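Local coordinates for lipid Binding Protein (Caenorhabditis elegans, PDB 6C1Z) that binds long-chain unsaturated fatty acids such as oleic acid and carries them from the lysosome to the nucleus, where it activates transcription of longevity genes, at residues 42-47 with 120-125; 66-69 with 73-76. All blocks are in the same frame, centred on the assembly; numbering follows the deposited sequence.

Contact 1: residues 42-47 with 120-125; sequences PTLEIK and LLQTYQ
Leu-44 meets Leu-120 through its CD2 methyl, which comes to 4.0 Å from Leu-120 CD2 as the two side chains cross at about a right angle. CG of Leu-44 stands trans to the backbone N (chi1 167°), which points the branch at the facing strand, where the same methyl touches a second residue, 4.0 Å from Gln-122 NE2. The second methyl of Leu-120 is engaged as well: its CD1 meets Ile-46 CD1 tip to tip at 3.8 Å. Leu-120 thus holds one methyl against each of two inward-facing residues of strand 43-47, while Phe-135 and Leu-115 touch it from the strands on either side of its own in the barrel wall.

Next to this apolar cluster lies a buried polar one. The carboxamide of Gln-122 is fixed at both ends: Tyr-124 OH donates to Gln-122 OE1 at 2.7 Å, approaching from above the carbonyl plane, and Gln-122 NE2 bonds to Thr-113 OG1. With both amide atoms engaged, rotation of the carboxamide is restricted, and NE2 is presented to the leucine methyl. The Tyr-124 hydroxyl has a further, weak bond with Arg-133 NE.

No hydrogen bond joins the two segments, whose axes approach to 11.1 Å at 103°; 126 Å² is buried between them, and every close contact is between side chains. Strands facing each other nearly at right angles across an interior lined by apolar groups with a few bonded polar ones are the hallmark of the fatty-acid-binding-protein beta barrel, whose inside holds the lipid.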
# COMPACT_ATOMS: atom_id res chain seq x y z
N PRO A 42 4.05 6.61 8.90
CA PRO A 42 3.95 5.21 9.33
C PRO A 42 5.26 4.47 9.14
O PRO A 42 6.17 4.91 8.44
CB PRO A 42 2.86 4.63 8.43
CG PRO A 42 2.79 5.53 7.27
CD PRO A 42 3.20 6.88 7.73
N THR A 43 5.33 3.31 9.80
CA THR A 43 6.38 2.33 9.59
C THR A 43 5.77 1.16 8.83
O THR A 43 4.74 0.62 9.23
CB THR A 43 6.92 1.86 10.93
OG1 THR A 43 7.50 2.97 11.59
CG2 THR A 43 7.97 0.78 10.74
N LEU A 44 6.42 0.78 7.74
CA LEU A 44 5.96 -0.33 6.92
C LEU A 44 6.90 -1.49 7.15
O LEU A 44 8.11 -1.38 6.94
CB LEU A 44 5.95 0.08 5.44
CG LEU A 44 5.81 -1.03 4.39
CD1 LEU A 44 4.52 -1.79 4.55
CD2 LEU A 44 5.91 -0.44 2.98
N GLU A 45 6.36 -2.60 7.62
CA GLU A 45 7.12 -3.82 7.84
C GLU A 45 6.70 -4.82 6.79
O GLU A 45 5.50 -5.10 6.63
CB GLU A 45 6.81 -4.36 9.23
CG GLU A 45 7.27 -5.77 9.52
CD GLU A 45 6.83 -6.22 10.89
OE1 GLU A 45 5.63 -6.56 11.06
OE2 GLU A 45 7.68 -6.20 11.79
N ILE A 46 7.69 -5.36 6.08
CA ILE A 46 7.46 -6.37 5.06
C ILE A 46 8.17 -7.62 5.53
O ILE A 46 9.38 -7.60 5.82
CB ILE A 46 7.99 -5.92 3.69
CG1 ILE A 46 7.18 -4.75 3.16
CG2 ILE A 46 7.97 -7.08 2.69
CD1 ILE A 46 7.78 -4.10 1.92
N LYS A 47 7.43 -8.73 5.63
CA LYS A 47 8.01 -10.00 6.02
C LYS A 47 7.37 -11.10 5.18
O LYS A 47 6.31 -10.91 4.58
CB LYS A 47 7.88 -10.25 7.54
CG LYS A 47 6.47 -10.18 8.09
CD LYS A 47 6.43 -9.92 9.62
CE LYS A 47 7.31 -10.89 10.39
NZ LYS A 47 7.17 -10.71 11.88
N LEU A 120 12.62 2.61 -0.53
CA LEU A 120 11.39 1.95 -0.96
C LEU A 120 10.37 3.01 -1.35
O LEU A 120 10.13 3.98 -0.61
CB LEU A 120 10.85 1.03 0.12
CG LEU A 120 9.56 0.27 -0.21
CD1 LEU A 120 9.55 -1.07 0.52
CD2 LEU A 120 8.36 1.09 0.19
N LEU A 121 9.81 2.86 -2.55
CA LEU A 121 8.87 3.82 -3.12
C LEU A 121 7.52 3.14 -3.30
O LEU A 121 7.46 1.94 -3.56
CB LEU A 121 9.37 4.40 -4.46
CG LEU A 121 10.38 5.56 -4.37
CD1 LEU A 121 11.68 5.10 -3.76
CD2 LEU A 121 10.62 6.17 -5.74
N GLN A 122 6.47 3.91 -3.12
CA GLN A 122 5.13 3.42 -3.42
C GLN A 122 4.37 4.46 -4.22
O GLN A 122 4.57 5.67 -4.05
CB GLN A 122 4.33 3.09 -2.18
CG GLN A 122 4.92 2.01 -1.33
CD GLN A 122 3.98 1.58 -0.25
OE1 GLN A 122 3.59 2.36 0.61
NE2 GLN A 122 3.64 0.30 -0.27
N THR A 123 3.48 3.99 -5.09
CA THR A 123 2.43 4.84 -5.62
C THR A 123 1.09 4.21 -5.30
O THR A 123 0.94 2.99 -5.36
CB THR A 123 2.56 5.06 -7.14
OG1 THR A 123 2.67 3.81 -7.83
CG2 THR A 123 3.78 5.92 -7.46
N TYR A 124 0.12 5.06 -4.96
CA TYR A 124 -1.27 4.66 -4.83
C TYR A 124 -2.05 5.46 -5.85
O TYR A 124 -2.05 6.70 -5.82
CB TYR A 124 -1.83 4.94 -3.43
CG TYR A 124 -0.94 4.66 -2.24
CD1 TYR A 124 -0.04 3.60 -2.25
CD2 TYR A 124 -1.02 5.45 -1.11
CE1 TYR A 124 0.76 3.35 -1.16
CE2 TYR A 124 -0.22 5.20 -0.02
CZ TYR A 124 0.67 4.15 -0.07
OH TYR A 124 1.47 3.92 1.03
N GLN A 125 -2.69 4.76 -6.77
CA GLN A 125 -3.41 5.38 -7.88
C GLN A 125 -4.88 5.01 -7.82
O GLN A 125 -5.21 3.83 -7.67
CB GLN A 125 -2.76 4.85 -9.15
CG GLN A 125 -3.55 4.98 -10.43
CD GLN A 125 -2.84 4.30 -11.59
OE1 GLN A 125 -1.69 4.59 -11.88
NE2 GLN A 125 -3.52 3.36 -12.23

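Contact 2: residues 66-69 with 73-76; sequences LAFK and KFVE
The ring of Phe-74 reaches across to strand 66-68 and is met there in three different ways. Leu-66 CD1 sits at its edge, near the ring plane, 3.6 Å from Phe-74 CE2, the two side chains crossing at about a right angle. Ala-67 O lies over one face, offset toward the rim, 3.8 Å from Phe-74 CE2. Phe-68 CB approaches obliquely, 3.5 Å from Phe-74 CE1; its own ring leads away toward Trp-53 and Phe-55. A chi1 of 64° sets CG of Phe-74 between the backbone N and carbonyl carbon and swings the ring across to the facing strand. Replacing Phe-74 by an alanine would probably open a gap beside Leu-66 CD1 and Phe-68 CB and leave the two strands without their main bridge.

Leu-66 CD1 also touches the carboxylate of Glu-76, 3.7 Å from OE2, while Glu-76 OE1 is bonded to Thr-86 and Gln-99. The strands run antiparallel at 174°, yet 9.0 Å between axes is too wide for backbone pairing, and no hydrogen bond crosses. Such a side-chain-filled opening between neighbouring antiparallel strands is the characteristic gap between the fourth and fifth strands of the fatty-acid-binding-protein barrel.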
# COMPACT_ATOMS: atom_id res chain seq x y z
N LEU A 66 -1.74 -6.51 6.19
CA LEU A 66 -2.18 -7.15 4.97
C LEU A 66 -1.35 -8.40 4.78
O LEU A 66 -0.12 -8.33 4.78
CB LEU A 66 -1.97 -6.19 3.80
CG LEU A 66 -2.36 -6.70 2.42
CD1 LEU A 66 -3.84 -6.98 2.34
CD2 LEU A 66 -1.97 -5.67 1.39
N ALA A 67 -2.01 -9.52 4.60
CA ALA A 67 -1.39 -10.80 4.30
C ALA A 67 -1.89 -11.24 2.93
O ALA A 67 -3.07 -11.06 2.60
CB ALA A 67 -1.77 -11.84 5.35
N PHE A 68 -1.00 -11.82 2.13
CA PHE A 68 -1.43 -12.29 0.82
C PHE A 68 -0.42 -13.29 0.29
O PHE A 68 0.76 -13.31 0.70
CB PHE A 68 -1.58 -11.13 -0.17
CG PHE A 68 -0.31 -10.32 -0.36
CD1 PHE A 68 0.62 -10.66 -1.34
CD2 PHE A 68 -0.06 -9.20 0.41
CE1 PHE A 68 1.76 -9.92 -1.52
CE2 PHE A 68 1.09 -8.43 0.21
CZ PHE A 68 2.01 -8.80 -0.74
N LYS A 69 -0.87 -14.08 -0.68
CA LYS A 69 0.02 -14.83 -1.55
C LYS A 69 0.01 -14.22 -2.94
O LYS A 69 -1.03 -13.77 -3.44
CB LYS A 69 -0.37 -16.30 -1.61
CG LYS A 69 -0.35 -16.94 -0.24
CD LYS A 69 -0.71 -18.40 -0.30
CE LYS A 69 -0.93 -18.98 1.08
NZ LYS A 69 0.32 -19.06 1.88
N LYS A 73 -6.05 -14.19 -5.73
CA LYS A 73 -7.03 -13.18 -5.39
C LYS A 73 -7.54 -13.44 -3.97
O LYS A 73 -7.64 -14.59 -3.54
CB LYS A 73 -8.19 -13.24 -6.39
CG LYS A 73 -9.30 -12.22 -6.16
CD LYS A 73 -8.91 -10.81 -6.57
CE LYS A 73 -8.70 -10.65 -8.07
NZ LYS A 73 -9.84 -11.11 -8.90
N PHE A 74 -7.81 -12.37 -3.24
CA PHE A 74 -8.34 -12.50 -1.89
C PHE A 74 -9.25 -11.32 -1.62
O PHE A 74 -9.18 -10.29 -2.31
CB PHE A 74 -7.21 -12.60 -0.85
CG PHE A 74 -6.34 -11.36 -0.75
CD1 PHE A 74 -5.34 -11.12 -1.67
CD2 PHE A 74 -6.51 -10.46 0.29
CE1 PHE A 74 -4.53 -10.00 -1.57
CE2 PHE A 74 -5.71 -9.34 0.39
CZ PHE A 74 -4.72 -9.11 -0.53
N VAL A 75 -10.15 -11.48 -0.66
CA VAL A 75 -10.99 -10.37 -0.24
C VAL A 75 -10.21 -9.59 0.81
O VAL A 75 -9.86 -10.13 1.87
CB VAL A 75 -12.32 -10.87 0.33
CG1 VAL A 75 -13.21 -9.69 0.70
CG2 VAL A 75 -12.99 -11.77 -0.67
N GLU A 76 -9.94 -8.32 0.53
CA GLU A 76 -9.20 -7.46 1.44
C GLU A 76 -10.18 -6.55 2.15
O GLU A 76 -10.99 -5.87 1.51
CB GLU A 76 -8.20 -6.60 0.66
CG GLU A 76 -7.46 -5.59 1.55
CD GLU A 76 -6.49 -4.70 0.79
OE1 GLU A 76 -6.44 -4.75 -0.47
OE2 GLU A 76 -5.79 -3.92 1.47

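In the fold
From the N terminus the chain runs through strand 10-18 and the two helices 20-27 and 31-39 before reaching 42-47, the first half of contact 1. It continues through strand 52-58 to 66-69, turns over three residues and comes back as 73-76, closing the short loop of contact 2. Three more strands are added before 120-125 closes the long loop of contact 1, within which contact 2 is nested. Contact 2 brings together the two outermost strands of the sheet, whereas contact 1 links strands from its two halves through the interior. Their centres are 16 Å apart and they do not touch, but both belong to the one closed-up sheet.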